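Local coordinates for protein acyl-CoA dehydrogenase (Slackia heliotrinireducens, PDB 4RM7) that belongs to the acyl-CoA dehydrogenase family, whose subunits set a beta domain between helical ones, and forms a tetramer in this structure, at residues Leu151-Thr156 against Ser186-Pro191; Met261-Ala266 against Glu349-Ser354; Tyr244-Thr249 against Glu370-Ile375. All coordinates share one frame; numbering follows the deposited sequence.

Contact 1 lies in the beta-strand middle domain, whereas contacts 2 and 3 both belong to the C-terminal helical domain. Helix 234-270 links the latter two: 244-249 serves contact 3, and 261-266, further along, serves contact 2. Their partners also follow one another in the chain, on helix 351-362 and helix 369-386. The centres of contacts 2 and 3 are about 27 Å apart, and their nearest atoms about 12 Å. Contact 1 is about 26 Å from contact 3, centre to centre, and about 43 Å from contact 2. Contacts 1 and 2 lie on opposite sides of the chain's centre, and none of the three contacts touches another.

Contact 1: Leu151-Thr156 against Ser186-Pro191; sequences LVMNGT and SFWMVP
M153 reaches W188 and V190 because its chain runs straight out from strand 151-161 and bends only near its end. CG stands anti to the backbone N (chi1 178°), the next torsion is also extended, and chi3 at -78° turns the methyl aside. M153 is a selenomethionine, so this last torsion turns about the CG-SE bond. W188 leaves its own strand with CG beside the backbone N, and the two side chains run alongside each other, pointing opposite ways. The methyl CE of M153 settles at the root of the indole. CE of M153 lies 3.6 Å from CG of W188 and also touches its CB and CD1. CE of M153 lies 4.2 Å from CG2 of V190, so one methyl touches both W188 and V190. L151 touches the far end of the indole, lying across it. CD1 of L151 is 4.1 Å from CH2 of W188. All of these contacts are apolar. The indole also has a polar partner on its own strand: NE1 of W188 donates to OG of S186 at 2.8 Å. The bond is bent, and OG sits tilted from the indole plane. That hydroxyl is bonded in turn to the backbone O of A173, which ties the tryptophan to the next strand. The two short strand segments meet nearly at right angles (99°), with axes 11.3 Å apart at closest approach. They pack through side chains rather than pairing edge to edge, within the beta-strand middle domain, whose mixed sheet is curled or branched. Strand 143-146 pairs with 151-161 and sends V144 against both M153 and W188, while strand 212-221 flanks 151-161 on its other edge and strand 168-175 pairs with 184-191.

Contact 2: Met261-Ala266 against Glu349-Ser354; sequences MEDAVA and ENRVSS
The guanidinium of R351 meets the carboxylate of D263 at its edge, not over a face. OD2 of D263 lies in the plane at the NE/NH2 edge; a water, also in the plane, lies off NH2 on the side away from NE. The NE of R351 donates to OD2 of D263 at 2.9 Å, and the bond is fairly straight (163°). OD2 accepts the N-H on its syn lone pair. A second, weak bond joins NH2 of R351 to OD1 of D263 at 3.3 Å. Together they make a two-point salt bridge, although the two flat groups are turned 29° from each other. R351 sets CG between its backbone N and carbonyl carbon (chi1 72°). From there the chain is extended to NE and lies across the carboxylate. CG2 of V352 lies 3.6 Å from OD2 of D263 and also meets CB of D263. The water accepts from NH2 of R351 and donates to OE1 of E262. E262 is therefore linked to the arginine through water, and its other oxygen, OE2, forms a salt bridge with R82. This mixture of charges probably helps keep both acids ionised. Y384 of the second subunit packs on E262. V352 faces helix 316-341, where it touches A337, M338 and L341. At the start of helix 351-362, N350 is the N-cap: its OD1 accepts from the backbone N of V352 at 3.3 Å. In the C-terminal helical domain of this acyl-CoA dehydrogenase, the contact joins an N-capped helix start to long helix 234-270 through a side-on, two-point Arg-Asp salt bridge.

Contact 3: Tyr244-Thr249 against Glu370-Ile375; sequences YGRVFT and EVMVVI
R246 and M372 reach toward each other from their two helices, and one is straight where the other is bent. R246 places CG anti to its carbonyl carbon, and the chain then runs extended from CG to NE, carrying the guanidinium far from helix 234-270. M372, a selenomethionine, also starts with CG beside the backbone N, but it folds at chi2 (-52°) and again at chi3 (110°). The double bend brings its methyl over one face of the guanidinium. CE of M372 lies 3.3 Å above the guanidinium plane of R246, offset toward the rim. CE of M372 is 3.5 Å from NE of R246 and 3.6 Å from CZ of R246. The selenium follows alongside, with SE of M372 4.0 Å from CD of R246. I375, one turn further on, adds a looser touch: CD1 of I375 is 4.2 Å from NH2 of R246, set obliquely to the flat group. The polar partner of the arginine lies elsewhere: NE donates to the backbone O of D366, a bond that probably limits the movement of the group whose face M372 covers. Y239, earlier on helix 234-270, packs on both R246 and I375. Around this buried contact, helix 316-341 sends M322 against R246, K323 against M372 and R316 against I375, so that three helices of the C-terminal domain meet here.

Contact 1: Leu151-Thr156 against Ser186-Pro191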
ATOM      1  N   LEU A 151      18.246  31.988 -40.592  1.00 83.35           N
ATOM      2  CA  LEU A 151      18.175  31.343 -39.296  1.00 77.17           C
ATOM      3  C   LEU A 151      17.322  30.097 -39.441  1.00 75.62           C
ATOM      4  O   LEU A 151      16.207  30.156 -39.934  1.00 72.05           O
ATOM      5  CB  LEU A 151      17.534  32.282 -38.286  1.00 76.11           C
ATOM      6  CG  LEU A 151      18.287  33.572 -37.996  1.00 83.90           C
ATOM      7  CD1 LEU A 151      17.603  34.371 -36.905  1.00 78.54           C
ATOM      8  CD2 LEU A 151      19.716  33.253 -37.611  1.00 87.03           C
ATOM      9  N   VAL A 152      17.858  28.965 -39.022  1.00 76.76           N
ATOM     10  CA  VAL A 152      17.183  27.699 -39.223  1.00 75.32           C
ATOM     11  C   VAL A 152      16.978  26.896 -37.938  1.00 71.24           C
ATOM     12  O   VAL A 152      17.901  26.702 -37.167  1.00 69.10           O
ATOM     13  CB  VAL A 152      17.953  26.860 -40.243  1.00 75.69           C
ATOM     14  CG1 VAL A 152      19.247  26.359 -39.637  1.00 77.85           C
ATOM     15  CG2 VAL A 152      17.101  25.718 -40.746  1.00 77.02           C
HETATM   16  N   MSE A 153      15.761  26.407 -37.736  1.00 71.03           N
HETATM   17  CA  MSE A 153      15.413  25.709 -36.508  1.00 68.33           C
HETATM   18  C   MSE A 153      15.250  24.201 -36.722  1.00 66.02           C
HETATM   19  O   MSE A 153      14.609  23.764 -37.681  1.00 63.29           O
HETATM   20  CB  MSE A 153      14.134  26.295 -35.915  1.00 67.49           C
HETATM   21  CG  MSE A 153      13.663  25.576 -34.649  1.00 69.95           C
HETATM   22 SE   MSE A 153      11.945  26.222 -33.936  1.00 85.24          SE
HETATM   23  CE  MSE A 153      12.539  27.868 -33.070  1.00 66.24           C
ATOM     24  N   ASN A 154      15.843  23.419 -35.817  1.00 65.86           N
ATOM     25  CA  ASN A 154      15.776  21.963 -35.865  1.00 64.44           C
ATOM     26  C   ASN A 154      15.585  21.389 -34.477  1.00 65.18           C
ATOM     27  O   ASN A 154      16.307  21.738 -33.543  1.00 66.38           O
ATOM     28  CB  ASN A 154      17.034  21.370 -36.492  1.00 64.44           C
ATOM     29  CG  ASN A 154      17.073  21.543 -37.992  1.00 69.20           C
ATOM     30  OD1 ASN A 154      16.341  20.867 -38.731  1.00 71.72           O
ATOM     31  ND2 ASN A 154      17.938  22.446 -38.461  1.00 66.65           N
ATOM     32  N   GLY A 155      14.604  20.504 -34.352  1.00 63.26           N
ATOM     33  CA  GLY A 155      14.258  19.917 -33.076  1.00 61.97           C
ATOM     34  C   GLY A 155      12.912  19.227 -33.149  1.00 62.26           C
ATOM     35  O   GLY A 155      12.233  19.276 -34.173  1.00 66.50           O
ATOM     36  N   THR A 156      12.534  18.580 -32.052  1.00 61.48           N
ATOM     37  CA  THR A 156      11.286  17.844 -31.955  1.00 56.69           C
ATOM     38  C   THR A 156      10.658  18.109 -30.600  1.00 65.76           C
ATOM     39  O   THR A 156      11.278  17.888 -29.560  1.00 68.90           O
ATOM     40  CB  THR A 156      11.485  16.332 -32.124  1.00 56.95           C
ATOM     41  OG1 THR A 156      11.758  16.038 -33.492  1.00 66.40           O
ATOM     42  CG2 THR A 156      10.228  15.578 -31.724  1.00 54.92           C
ATOM     43  N   SER A 186      16.136  30.442 -25.462  1.00 76.07           N
ATOM     44  CA  SER A 186      15.376  31.382 -26.274  1.00 72.49           C
ATOM     45  C   SER A 186      13.991  30.858 -26.590  1.00 68.47           C
ATOM     46  O   SER A 186      13.784  29.644 -26.680  1.00 69.07           O
ATOM     47  CB  SER A 186      16.111  31.671 -27.574  1.00 77.09           C
ATOM     48  OG  SER A 186      16.052  30.552 -28.439  1.00 71.40           O
ATOM     49  N   PHE A 187      13.047  31.780 -26.759  1.00 68.47           N
ATOM     50  CA  PHE A 187      11.689  31.435 -27.160  1.00 64.59           C
ATOM     51  C   PHE A 187      11.393  32.040 -28.526  1.00 71.13           C
ATOM     52  O   PHE A 187      11.805  33.161 -28.816  1.00 73.48           O
ATOM     53  CB  PHE A 187      10.662  31.924 -26.138  1.00 61.87           C
ATOM     54  CG  PHE A 187      10.212  30.868 -25.155  1.00 68.26           C
ATOM     55  CD1 PHE A 187       9.409  29.809 -25.568  1.00 69.37           C
ATOM     56  CD2 PHE A 187      10.564  30.950 -23.810  1.00 74.37           C
ATOM     57  CE1 PHE A 187       8.985  28.840 -24.667  1.00 64.80           C
ATOM     58  CE2 PHE A 187      10.140  29.986 -22.900  1.00 72.55           C
ATOM     59  CZ  PHE A 187       9.348  28.932 -23.332  1.00 67.06           C
ATOM     60  N   TRP A 188      10.666  31.293 -29.354  1.00 69.26           N
ATOM     61  CA  TRP A 188      10.323  31.730 -30.700  1.00 61.20           C
ATOM     62  C   TRP A 188       8.847  31.498 -31.002  1.00 65.57           C
ATOM     63  O   TRP A 188       8.356  30.378 -30.872  1.00 65.24           O
ATOM     64  CB  TRP A 188      11.163  30.982 -31.724  1.00 56.32           C
ATOM     65  CG  TRP A 188      12.630  31.135 -31.562  1.00 64.92           C
ATOM     66  CD1 TRP A 188      13.433  30.499 -30.657  1.00 70.92           C
ATOM     67  CD2 TRP A 188      13.491  31.959 -32.357  1.00 66.03           C
ATOM     68  NE1 TRP A 188      14.744  30.891 -30.835  1.00 70.32           N
ATOM     69  CE2 TRP A 188      14.803  31.784 -31.872  1.00 68.55           C
ATOM     70  CE3 TRP A 188      13.280  32.834 -33.427  1.00 67.51           C
ATOM     71  CZ2 TRP A 188      15.889  32.453 -32.419  1.00 77.48           C
ATOM     72  CZ3 TRP A 188      14.359  33.492 -33.972  1.00 72.30           C
ATOM     73  CH2 TRP A 188      15.648  33.301 -33.467  1.00 76.66           C
HETATM   74  N   MSE A 189       8.143  32.541 -31.427  1.00 64.75           N
HETATM   75  CA  MSE A 189       6.745  32.392 -31.829  1.00 60.86           C
HETATM   76  C   MSE A 189       6.659  32.067 -33.325  1.00 67.35           C
HETATM   77  O   MSE A 189       6.648  32.965 -34.171  1.00 73.61           O
HETATM   78  CB  MSE A 189       5.954  33.664 -31.502  1.00 57.81           C
HETATM   79  CG  MSE A 189       4.460  33.571 -31.781  1.00 53.98           C
HETATM   80 SE   MSE A 189       3.558  32.241 -30.679  0.70 71.97          SE
HETATM   81  CE  MSE A 189       3.641  33.113 -28.947  1.00 71.39           C
ATOM     82  N   VAL A 190       6.600  30.779 -33.647  1.00 63.05           N
ATOM     83  CA  VAL A 190       6.696  30.343 -35.035  1.00 55.14           C
ATOM     84  C   VAL A 190       5.340  30.072 -35.658  1.00 61.86           C
ATOM     85  O   VAL A 190       4.574  29.261 -35.148  1.00 62.85           O
ATOM     86  CB  VAL A 190       7.552  29.072 -35.141  1.00 56.74           C
ATOM     87  CG1 VAL A 190       7.704  28.632 -36.592  1.00 53.08           C
ATOM     88  CG2 VAL A 190       8.908  29.297 -34.493  1.00 60.04           C
ATOM     89  N   PRO A 191       5.035  30.759 -36.768  1.00 70.66           N
ATOM     90  CA  PRO A 191       3.813  30.499 -37.546  1.00 64.96           C
ATOM     91  C   PRO A 191       3.764  29.051 -38.008  1.00 67.72           C
ATOM     92  O   PRO A 191       4.778  28.540 -38.481  1.00 72.38           O
ATOM     93  CB  PRO A 191       3.942  31.443 -38.749  1.00 61.49           C
ATOM     94  CG  PRO A 191       4.913  32.492 -38.319  1.00 68.99           C
ATOM     95  CD  PRO A 191       5.859  31.824 -37.362  1.00 72.02           C
TER

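Contact 2: Met261-Ala266 against Glu349-Ser354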
HETATM    1  N   MSE A 261     -15.927  10.915  -6.132  1.00 36.88           N
HETATM    2  CA  MSE A 261     -16.375  10.637  -4.781  1.00 41.33           C
HETATM    3  C   MSE A 261     -17.877  10.922  -4.636  1.00 41.79           C
HETATM    4  O   MSE A 261     -18.618  10.097  -4.096  1.00 38.60           O
HETATM    5  CB  MSE A 261     -15.572  11.450  -3.765  1.00 39.00           C
HETATM    6  CG  MSE A 261     -16.130  11.367  -2.361  1.00 45.29           C
HETATM    7 SE   MSE A 261     -15.880   9.594  -1.583  0.69 51.95          SE
HETATM    8  CE  MSE A 261     -15.996  10.156   0.270  1.00 52.60           C
ATOM      9  N   GLU A 262     -18.324  12.074  -5.130  1.00 34.46           N
ATOM     10  CA  GLU A 262     -19.758  12.370  -5.163  1.00 36.47           C
ATOM     11  C   GLU A 262     -20.598  11.270  -5.822  1.00 43.89           C
ATOM     12  O   GLU A 262     -21.659  10.902  -5.294  1.00 54.37           O
ATOM     13  CB  GLU A 262     -20.012  13.686  -5.861  1.00 33.69           C
ATOM     14  CG  GLU A 262     -19.434  14.850  -5.109  1.00 44.41           C
ATOM     15  CD  GLU A 262     -19.436  16.127  -5.928  1.00 56.35           C
ATOM     16  OE1 GLU A 262     -19.955  16.098  -7.068  1.00 59.82           O
ATOM     17  OE2 GLU A 262     -18.925  17.162  -5.433  1.00 58.47           O
ATOM     18  N   ASP A 263     -20.133  10.712  -6.941  1.00 42.71           N
ATOM     19  CA  ASP A 263     -20.889   9.625  -7.591  1.00 42.29           C
ATOM     20  C   ASP A 263     -20.931   8.374  -6.713  1.00 46.02           C
ATOM     21  O   ASP A 263     -21.983   7.731  -6.585  1.00 49.55           O
ATOM     22  CB  ASP A 263     -20.306   9.269  -8.972  1.00 43.69           C
ATOM     23  CG  ASP A 263     -20.410  10.414  -9.970  1.00 52.99           C
ATOM     24  OD1 ASP A 263     -21.133  11.386  -9.679  1.00 55.89           O
ATOM     25  OD2 ASP A 263     -19.768  10.346 -11.042  1.00 62.02           O
ATOM     26  N   ALA A 264     -19.784   8.033  -6.122  1.00 41.17           N
ATOM     27  CA  ALA A 264     -19.687   6.911  -5.195  1.00 41.84           C
ATOM     28  C   ALA A 264     -20.681   7.065  -4.045  1.00 48.91           C
ATOM     29  O   ALA A 264     -21.445   6.145  -3.742  1.00 51.73           O
ATOM     30  CB  ALA A 264     -18.256   6.792  -4.646  1.00 38.34           C
ATOM     31  N   VAL A 265     -20.671   8.235  -3.412  1.00 47.61           N
ATOM     32  CA  VAL A 265     -21.565   8.502  -2.297  1.00 48.45           C
ATOM     33  C   VAL A 265     -23.030   8.437  -2.756  1.00 49.77           C
ATOM     34  O   VAL A 265     -23.862   7.810  -2.107  1.00 54.33           O
ATOM     35  CB  VAL A 265     -21.256   9.873  -1.645  1.00 44.01           C
ATOM     36  CG1 VAL A 265     -22.300  10.210  -0.630  1.00 44.08           C
ATOM     37  CG2 VAL A 265     -19.862   9.855  -0.976  1.00 42.33           C
ATOM     38  N   ALA A 266     -23.346   9.041  -3.891  1.00 41.79           N
ATOM     39  CA  ALA A 266     -24.724   9.025  -4.356  1.00 42.54           C
ATOM     40  C   ALA A 266     -25.186   7.594  -4.659  1.00 54.75           C
ATOM     41  O   ALA A 266     -26.330   7.218  -4.371  1.00 58.29           O
ATOM     42  CB  ALA A 266     -24.893   9.908  -5.574  1.00 41.59           C
ATOM     43  N   GLU A 349     -19.584   4.917 -20.696  1.00 97.66           N
ATOM     44  CA  GLU A 349     -20.626   5.903 -20.438  1.00 95.89           C
ATOM     45  C   GLU A 349     -20.419   6.592 -19.087  1.00 89.78           C
ATOM     46  O   GLU A 349     -20.536   7.815 -18.979  1.00 90.68           O
ATOM     47  CB  GLU A 349     -21.999   5.230 -20.498  1.00 97.63           C
ATOM     48  CG  GLU A 349     -22.166   4.303 -21.712  1.00111.55           C
ATOM     49  CD  GLU A 349     -23.458   3.484 -21.690  1.00122.15           C
ATOM     50  OE1 GLU A 349     -24.396   3.852 -20.944  1.00124.01           O
ATOM     51  OE2 GLU A 349     -23.529   2.469 -22.422  1.00122.74           O
ATOM     52  N   ASN A 350     -20.094   5.802 -18.067  1.00 79.09           N
ATOM     53  CA  ASN A 350     -19.880   6.327 -16.718  1.00 72.72           C
ATOM     54  C   ASN A 350     -18.683   7.267 -16.580  1.00 62.86           C
ATOM     55  O   ASN A 350     -17.567   6.943 -16.996  1.00 67.40           O
ATOM     56  CB  ASN A 350     -19.705   5.187 -15.737  1.00 74.39           C
ATOM     57  CG  ASN A 350     -20.299   5.505 -14.412  1.00 80.31           C
ATOM     58  OD1 ASN A 350     -19.746   6.310 -13.654  1.00 80.95           O
ATOM     59  ND2 ASN A 350     -21.461   4.906 -14.122  1.00 75.76           N
ATOM     60  N   ARG A 351     -18.906   8.432 -15.990  1.00 50.66           N
ATOM     61  CA  ARG A 351     -17.842   9.414 -15.956  1.00 49.10           C
ATOM     62  C   ARG A 351     -16.735   8.999 -14.998  1.00 49.07           C
ATOM     63  O   ARG A 351     -15.602   9.419 -15.176  1.00 59.87           O
ATOM     64  CB  ARG A 351     -18.378  10.802 -15.601  1.00 49.63           C
ATOM     65  CG  ARG A 351     -18.809  11.010 -14.182  1.00 48.25           C
ATOM     66  CD  ARG A 351     -19.314  12.443 -14.019  1.00 46.48           C
ATOM     67  NE  ARG A 351     -19.499  12.782 -12.612  1.00 47.30           N
ATOM     68  CZ  ARG A 351     -19.700  14.016 -12.161  1.00 48.52           C
ATOM     69  NH1 ARG A 351     -19.715  15.051 -12.997  1.00 45.28           N
ATOM     70  NH2 ARG A 351     -19.875  14.214 -10.867  1.00 46.04           N
ATOM     71  N   VAL A 352     -17.038   8.144 -14.025  1.00 44.51           N
ATOM     72  CA  VAL A 352     -16.006   7.702 -13.083  1.00 43.74           C
ATOM     73  C   VAL A 352     -14.836   6.987 -13.794  1.00 43.71           C
ATOM     74  O   VAL A 352     -13.675   7.172 -13.439  1.00 46.89           O
ATOM     75  CB  VAL A 352     -16.601   6.796 -11.971  1.00 46.77           C
ATOM     76  CG1 VAL A 352     -15.513   6.207 -11.161  1.00 54.78           C
ATOM     77  CG2 VAL A 352     -17.432   7.621 -11.023  1.00 48.62           C
ATOM     78  N   SER A 353     -15.132   6.210 -14.822  1.00 44.78           N
ATOM     79  CA  SER A 353     -14.083   5.552 -15.597  1.00 44.40           C
ATOM     80  C   SER A 353     -13.251   6.532 -16.452  1.00 48.26           C
ATOM     81  O   SER A 353     -12.076   6.278 -16.698  1.00 57.57           O
ATOM     82  CB  SER A 353     -14.692   4.458 -16.488  1.00 51.17           C
ATOM     83  OG  SER A 353     -15.697   4.975 -17.349  1.00 59.58           O
ATOM     84  N   SER A 354     -13.845   7.634 -16.909  1.00 44.03           N
ATOM     85  CA  SER A 354     -13.069   8.685 -17.569  1.00 37.34           C
ATOM     86  C   SER A 354     -12.202   9.391 -16.551  1.00 40.20           C
ATOM     87  O   SER A 354     -11.034   9.677 -16.805  1.00 40.46           O
ATOM     88  CB  SER A 354     -13.955   9.719 -18.245  1.00 39.16           C
ATOM     89  OG  SER A 354     -15.065   9.107 -18.847  1.00 54.23           O
TER
HETATM   90  O   HOH W   1     -19.988  16.575  -9.907  1.00 51.48           O

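Contact 3: Tyr244-Thr249 against Glu370-Ile375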
ATOM      1  N   TYR A 244       3.808  26.549 -11.396  1.00 57.98           N
ATOM      2  CA  TYR A 244       2.397  26.905 -11.445  1.00 56.59           C
ATOM      3  C   TYR A 244       1.609  25.820 -12.170  1.00 56.30           C
ATOM      4  O   TYR A 244       0.510  25.458 -11.760  1.00 63.50           O
ATOM      5  CB  TYR A 244       2.188  28.248 -12.147  1.00 57.73           C
ATOM      6  CG  TYR A 244       2.764  29.422 -11.407  1.00 61.50           C
ATOM      7  CD1 TYR A 244       2.096  29.978 -10.340  1.00 58.59           C
ATOM      8  CD2 TYR A 244       3.985  29.967 -11.773  1.00 66.26           C
ATOM      9  CE1 TYR A 244       2.625  31.051  -9.649  1.00 60.44           C
ATOM     10  CE2 TYR A 244       4.527  31.046 -11.091  1.00 67.12           C
ATOM     11  CZ  TYR A 244       3.838  31.588 -10.033  1.00 66.10           C
ATOM     12  OH  TYR A 244       4.356  32.664  -9.350  1.00 66.71           O
ATOM     13  N   GLY A 245       2.176  25.291 -13.245  1.00 46.36           N
ATOM     14  CA  GLY A 245       1.494  24.258 -14.007  1.00 43.25           C
ATOM     15  C   GLY A 245       1.209  23.027 -13.162  1.00 44.56           C
ATOM     16  O   GLY A 245       0.206  22.351 -13.355  1.00 44.13           O
ATOM     17  N   ARG A 246       2.094  22.735 -12.210  1.00 43.23           N
ATOM     18  CA  ARG A 246       1.886  21.621 -11.308  1.00 37.60           C
ATOM     19  C   ARG A 246       0.742  21.906 -10.341  1.00 40.31           C
ATOM     20  O   ARG A 246      -0.053  21.016 -10.043  1.00 44.18           O
ATOM     21  CB  ARG A 246       3.158  21.307 -10.534  1.00 37.96           C
ATOM     22  CG  ARG A 246       4.260  20.843 -11.420  1.00 40.94           C
ATOM     23  CD  ARG A 246       5.420  20.318 -10.669  1.00 40.40           C
ATOM     24  NE  ARG A 246       6.511  20.072 -11.604  1.00 50.19           N
ATOM     25  CZ  ARG A 246       7.718  20.603 -11.500  1.00 56.83           C
ATOM     26  NH1 ARG A 246       8.011  21.397 -10.482  1.00 69.11           N
ATOM     27  NH2 ARG A 246       8.630  20.327 -12.410  1.00 65.35           N
ATOM     28  N   VAL A 247       0.641  23.144  -9.863  1.00 37.86           N
ATOM     29  CA  VAL A 247      -0.457  23.484  -8.968  1.00 38.87           C
ATOM     30  C   VAL A 247      -1.797  23.338  -9.704  1.00 40.39           C
ATOM     31  O   VAL A 247      -2.729  22.709  -9.200  1.00 43.68           O
ATOM     32  CB  VAL A 247      -0.308  24.895  -8.388  1.00 43.56           C
ATOM     33  CG1 VAL A 247      -1.413  25.150  -7.382  1.00 44.31           C
ATOM     34  CG2 VAL A 247       1.072  25.042  -7.710  1.00 41.37           C
ATOM     35  N   PHE A 248      -1.861  23.884 -10.910  1.00 43.32           N
ATOM     36  CA  PHE A 248      -3.025  23.757 -11.770  1.00 38.62           C
ATOM     37  C   PHE A 248      -3.426  22.313 -11.989  1.00 39.66           C
ATOM     38  O   PHE A 248      -4.597  21.965 -11.869  1.00 42.19           O
ATOM     39  CB  PHE A 248      -2.759  24.416 -13.118  1.00 37.37           C
ATOM     40  CG  PHE A 248      -2.663  25.899 -13.045  1.00 37.91           C
ATOM     41  CD1 PHE A 248      -3.070  26.571 -11.897  1.00 32.51           C
ATOM     42  CD2 PHE A 248      -2.160  26.632 -14.116  1.00 41.30           C
ATOM     43  CE1 PHE A 248      -2.982  27.942 -11.827  1.00 37.90           C
ATOM     44  CE2 PHE A 248      -2.066  28.014 -14.054  1.00 43.28           C
ATOM     45  CZ  PHE A 248      -2.469  28.674 -12.909  1.00 38.75           C
ATOM     46  N   THR A 249      -2.450  21.477 -12.310  1.00 37.01           N
ATOM     47  CA  THR A 249      -2.722  20.081 -12.602  1.00 35.75           C
ATOM     48  C   THR A 249      -3.241  19.350 -11.371  1.00 38.93           C
ATOM     49  O   THR A 249      -4.158  18.526 -11.448  1.00 41.24           O
ATOM     50  CB  THR A 249      -1.471  19.393 -13.138  1.00 38.17           C
ATOM     51  OG1 THR A 249      -1.244  19.858 -14.464  1.00 49.11           O
ATOM     52  CG2 THR A 249      -1.654  17.904 -13.187  1.00 41.64           C
ATOM     53  N   GLU A 370       8.703  10.341 -10.021  1.00 45.15           N
ATOM     54  CA  GLU A 370      10.123  10.060  -9.951  1.00 44.13           C
ATOM     55  C   GLU A 370      10.957  11.339 -10.059  1.00 46.44           C
ATOM     56  O   GLU A 370      12.005  11.469  -9.428  1.00 52.44           O
ATOM     57  CB  GLU A 370      10.506   9.066 -11.061  1.00 44.40           C
ATOM     58  CG  GLU A 370       9.900   7.638 -10.893  1.00 62.78           C
ATOM     59  CD  GLU A 370       8.366   7.546 -11.101  1.00 88.89           C
ATOM     60  OE1 GLU A 370       7.792   8.317 -11.909  1.00 85.90           O
ATOM     61  OE2 GLU A 370       7.733   6.682 -10.450  1.00 85.77           O
ATOM     62  N   VAL A 371      10.482  12.287 -10.854  1.00 44.59           N
ATOM     63  CA  VAL A 371      11.136  13.583 -10.962  1.00 43.42           C
ATOM     64  C   VAL A 371      10.923  14.424  -9.678  1.00 46.81           C
ATOM     65  O   VAL A 371      11.811  15.159  -9.251  1.00 45.73           O
ATOM     66  CB  VAL A 371      10.636  14.343 -12.240  1.00 47.16           C
ATOM     67  CG1 VAL A 371      10.970  15.805 -12.205  1.00 38.72           C
ATOM     68  CG2 VAL A 371      11.241  13.723 -13.476  1.00 40.96           C
HETATM   69  N   MSE A 372       9.761  14.299  -9.044  1.00 49.07           N
HETATM   70  CA  MSE A 372       9.515  15.009  -7.789  1.00 36.60           C
HETATM   71  C   MSE A 372      10.437  14.510  -6.672  1.00 46.89           C
HETATM   72  O   MSE A 372      10.930  15.306  -5.878  1.00 56.30           O
HETATM   73  CB  MSE A 372       8.052  14.881  -7.366  1.00 36.25           C
HETATM   74  CG  MSE A 372       7.051  15.491  -8.349  1.00 38.94           C
HETATM   75 SE   MSE A 372       7.421  17.372  -8.857  0.72 52.26          SE
HETATM   76  CE  MSE A 372       7.960  17.063 -10.690  1.00 37.09           C
ATOM     77  N   VAL A 373      10.693  13.206  -6.620  1.00 48.94           N
ATOM     78  CA  VAL A 373      11.659  12.665  -5.659  1.00 42.64           C
ATOM     79  C   VAL A 373      13.043  13.289  -5.821  1.00 43.07           C
ATOM     80  O   VAL A 373      13.683  13.648  -4.853  1.00 41.75           O
ATOM     81  CB  VAL A 373      11.783  11.148  -5.788  1.00 40.80           C
ATOM     82  CG1 VAL A 373      13.045  10.657  -5.109  1.00 39.90           C
ATOM     83  CG2 VAL A 373      10.556  10.468  -5.200  1.00 35.35           C
ATOM     84  N   VAL A 374      13.487  13.436  -7.060  1.00 50.63           N
ATOM     85  CA  VAL A 374      14.807  13.985  -7.350  1.00 51.88           C
ATOM     86  C   VAL A 374      14.884  15.475  -6.966  1.00 53.29           C
ATOM     87  O   VAL A 374      15.894  15.950  -6.483  1.00 68.74           O
ATOM     88  CB  VAL A 374      15.160  13.763  -8.860  1.00 46.17           C
ATOM     89  CG1 VAL A 374      16.346  14.568  -9.272  1.00 37.78           C
ATOM     90  CG2 VAL A 374      15.433  12.295  -9.117  1.00 41.92           C
ATOM     91  N   ILE A 375      13.796  16.198  -7.171  1.00 53.77           N
ATOM     92  CA  ILE A 375      13.688  17.600  -6.796  1.00 52.02           C
ATOM     93  C   ILE A 375      13.581  17.798  -5.275  1.00 53.75           C
ATOM     94  O   ILE A 375      14.149  18.727  -4.711  1.00 64.95           O
ATOM     95  CB  ILE A 375      12.444  18.230  -7.471  1.00 50.56           C
ATOM     96  CG1 ILE A 375      12.647  18.333  -8.981  1.00 50.84           C
ATOM     97  CG2 ILE A 375      12.067  19.589  -6.849  1.00 38.71           C
ATOM     98  CD1 ILE A 375      11.348  18.667  -9.701  1.00 49.33           C
TER